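Local coordinates for protein methyltransferase (Pyrococcus horikoshii, PDB 1IXK) that probably methylates the C5 position of cytidine in tRNA, using S-adenosyl-L-methionine as methyl donor, at residues K292-L297 / G306-K311. Numbering follows the deposited sequence.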
# COMPACT_ATOMS: atom_id res chain seq x y z
N LYS A 292 -10.31 -4.23 14.29
CA LYS A 292 -9.44 -5.41 14.19
C LYS A 292 -9.53 -6.07 12.81
O LYS A 292 -8.76 -6.98 12.51
CB LYS A 292 -9.75 -6.42 15.29
CG LYS A 292 -9.32 -5.92 16.66
CD LYS A 292 -9.09 -7.04 17.65
CE LYS A 292 -8.59 -6.49 18.98
NZ LYS A 292 -8.28 -7.57 19.95
N ASN A 293 -10.48 -5.62 11.99
CA ASN A 293 -10.62 -6.14 10.62
C ASN A 293 -9.48 -5.55 9.79
O ASN A 293 -9.06 -6.11 8.78
CB ASN A 293 -11.96 -5.73 10.02
CG ASN A 293 -13.10 -6.65 10.42
OD1 ASN A 293 -13.13 -7.82 10.04
ND2 ASN A 293 -14.04 -6.14 11.21
N ALA A 294 -8.97 -4.40 10.24
CA ALA A 294 -7.86 -3.72 9.58
C ALA A 294 -6.58 -4.46 9.97
O ALA A 294 -6.54 -5.13 11.00
CB ALA A 294 -7.78 -2.27 10.04
N ARG A 295 -5.54 -4.34 9.15
CA ARG A 295 -4.29 -5.06 9.40
C ARG A 295 -3.05 -4.17 9.37
O ARG A 295 -3.07 -3.08 8.80
CB ARG A 295 -4.09 -6.16 8.35
CG ARG A 295 -5.35 -6.93 7.98
CD ARG A 295 -5.99 -7.55 9.20
NE ARG A 295 -5.17 -8.62 9.78
CZ ARG A 295 -5.48 -9.26 10.90
NH1 ARG A 295 -6.58 -8.94 11.56
NH2 ARG A 295 -4.69 -10.21 11.37
N ARG A 296 -1.98 -4.66 9.97
CA ARG A 296 -0.70 -3.97 10.00
C ARG A 296 0.41 -4.95 9.70
O ARG A 296 0.36 -6.11 10.13
CB ARG A 296 -0.43 -3.36 11.38
CG ARG A 296 -1.02 -1.98 11.61
CD ARG A 296 -0.71 -1.52 13.03
NE ARG A 296 -1.16 -0.15 13.29
CZ ARG A 296 -0.35 0.88 13.43
NH1 ARG A 296 0.97 0.71 13.34
NH2 ARG A 296 -0.84 2.09 13.69
N LEU A 297 1.41 -4.49 8.95
CA LEU A 297 2.57 -5.29 8.63
C LEU A 297 3.71 -4.60 9.36
O LEU A 297 3.81 -3.37 9.35
CB LEU A 297 2.85 -5.31 7.13
CG LEU A 297 1.84 -6.02 6.23
CD1 LEU A 297 2.28 -5.91 4.78
CD2 LEU A 297 1.72 -7.49 6.65
N GLY A 306 6.76 -0.41 7.64
CA GLY A 306 5.59 -0.40 8.51
C GLY A 306 4.43 -0.19 7.55
O GLY A 306 4.50 0.69 6.70
N PHE A 307 3.37 -0.97 7.69
CA PHE A 307 2.24 -0.89 6.76
C PHE A 307 0.89 -1.02 7.48
O PHE A 307 0.79 -1.70 8.50
CB PHE A 307 2.42 -2.02 5.74
CG PHE A 307 1.39 -2.07 4.66
CD1 PHE A 307 1.47 -1.23 3.56
CD2 PHE A 307 0.35 -2.99 4.73
CE1 PHE A 307 0.54 -1.32 2.52
CE2 PHE A 307 -0.58 -3.09 3.71
CZ PHE A 307 -0.49 -2.25 2.60
N PHE A 308 -0.14 -0.38 6.94
CA PHE A 308 -1.49 -0.43 7.51
C PHE A 308 -2.46 -0.52 6.35
O PHE A 308 -2.31 0.17 5.35
CB PHE A 308 -1.79 0.84 8.30
CG PHE A 308 -3.22 0.93 8.79
CD1 PHE A 308 -3.62 0.26 9.93
CD2 PHE A 308 -4.15 1.71 8.10
CE1 PHE A 308 -4.94 0.35 10.39
CE2 PHE A 308 -5.48 1.81 8.55
CZ PHE A 308 -5.87 1.13 9.70
N ILE A 309 -3.47 -1.37 6.49
CA ILE A 309 -4.46 -1.51 5.43
C ILE A 309 -5.83 -1.83 5.99
O ILE A 309 -5.95 -2.62 6.92
CB ILE A 309 -4.06 -2.62 4.42
CG1 ILE A 309 -5.11 -2.71 3.31
CG2 ILE A 309 -3.92 -3.96 5.15
CD1 ILE A 309 -4.73 -3.65 2.16
N ALA A 310 -6.86 -1.22 5.40
CA ALA A 310 -8.23 -1.45 5.82
C ALA A 310 -9.12 -1.57 4.60
O ALA A 310 -8.95 -0.84 3.62
CB ALA A 310 -8.72 -0.32 6.71
N LYS A 311 -10.09 -2.49 4.65
CA LYS A 311 -11.01 -2.68 3.54
C LYS A 311 -12.38 -2.19 3.97
O LYS A 311 -13.00 -2.74 4.88
CB LYS A 311 -11.06 -4.16 3.16
CG LYS A 311 -11.89 -4.45 1.93
CD LYS A 311 -11.59 -5.86 1.42
CE LYS A 311 -12.43 -6.19 0.20
NZ LYS A 311 -11.90 -7.39 -0.50
O HOH W 1 -10.42 -4.25 6.86
O HOH W 2 2.26 -1.04 11.19
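The ring of Phe308 meets the aliphatic stem of Arg296 at its edge, where CG of Arg296 lies in the ring plane 3.8 Å from CD1 of Phe308. CB of Ala294 approaches the far end of the same ring obliquely, 3.9 Å from CE1 of Phe308. The guanidinium plane of Arg296 lies 66° from that of the ring, so the two side chains meet obliquely. On the other side of the two strands, CD1 of Leu297 comes obliquely to the Phe307 ring, 3.5 Å from CD2 of Phe307. Leu297 CG lies beside its backbone N and Phe307 CG beside its carbonyl carbon (chi1 -178°), rotamers that accompany the side-by-side alignment of the two side chains.

The pairs illustrate how an antiparallel hairpin sorts its side chains. Strands 295-297 and 307-311 run at 159° to each other; Arg295 with Ile309 and Leu297 with Phe307 are hydrogen-bonded pairs on one face, while Arg296 with Phe308 is the non-hydrogen-bonded pair on the other. Arg295 N donates almost straight to Ile309 O at 2.8 Å, and Ile309 N returns a bond to Arg295 O at 2.9 Å. Water 2 receives a weak bond from Arg296 NH1 and donates to Phe307 O, which already accepts from Leu297 N.

Phe308 also packs on helix 255-264, and Phe307 against helix 105-114. Arg296, buried beside Phe308, has its polar end bound to Glu255 (a salt bridge from NE) and Leu249 O, its charge probably balanced at least in part by Glu255. The Leu297-Phe307 contact on the other face is apolar, and Phe307 lies about 4 Å, side chain to side chain, from Cys247, the predicted nucleophile of this Rossmann-like methyltransferase domain, which is disulfide-bonded to Cys197 in this crystal structure.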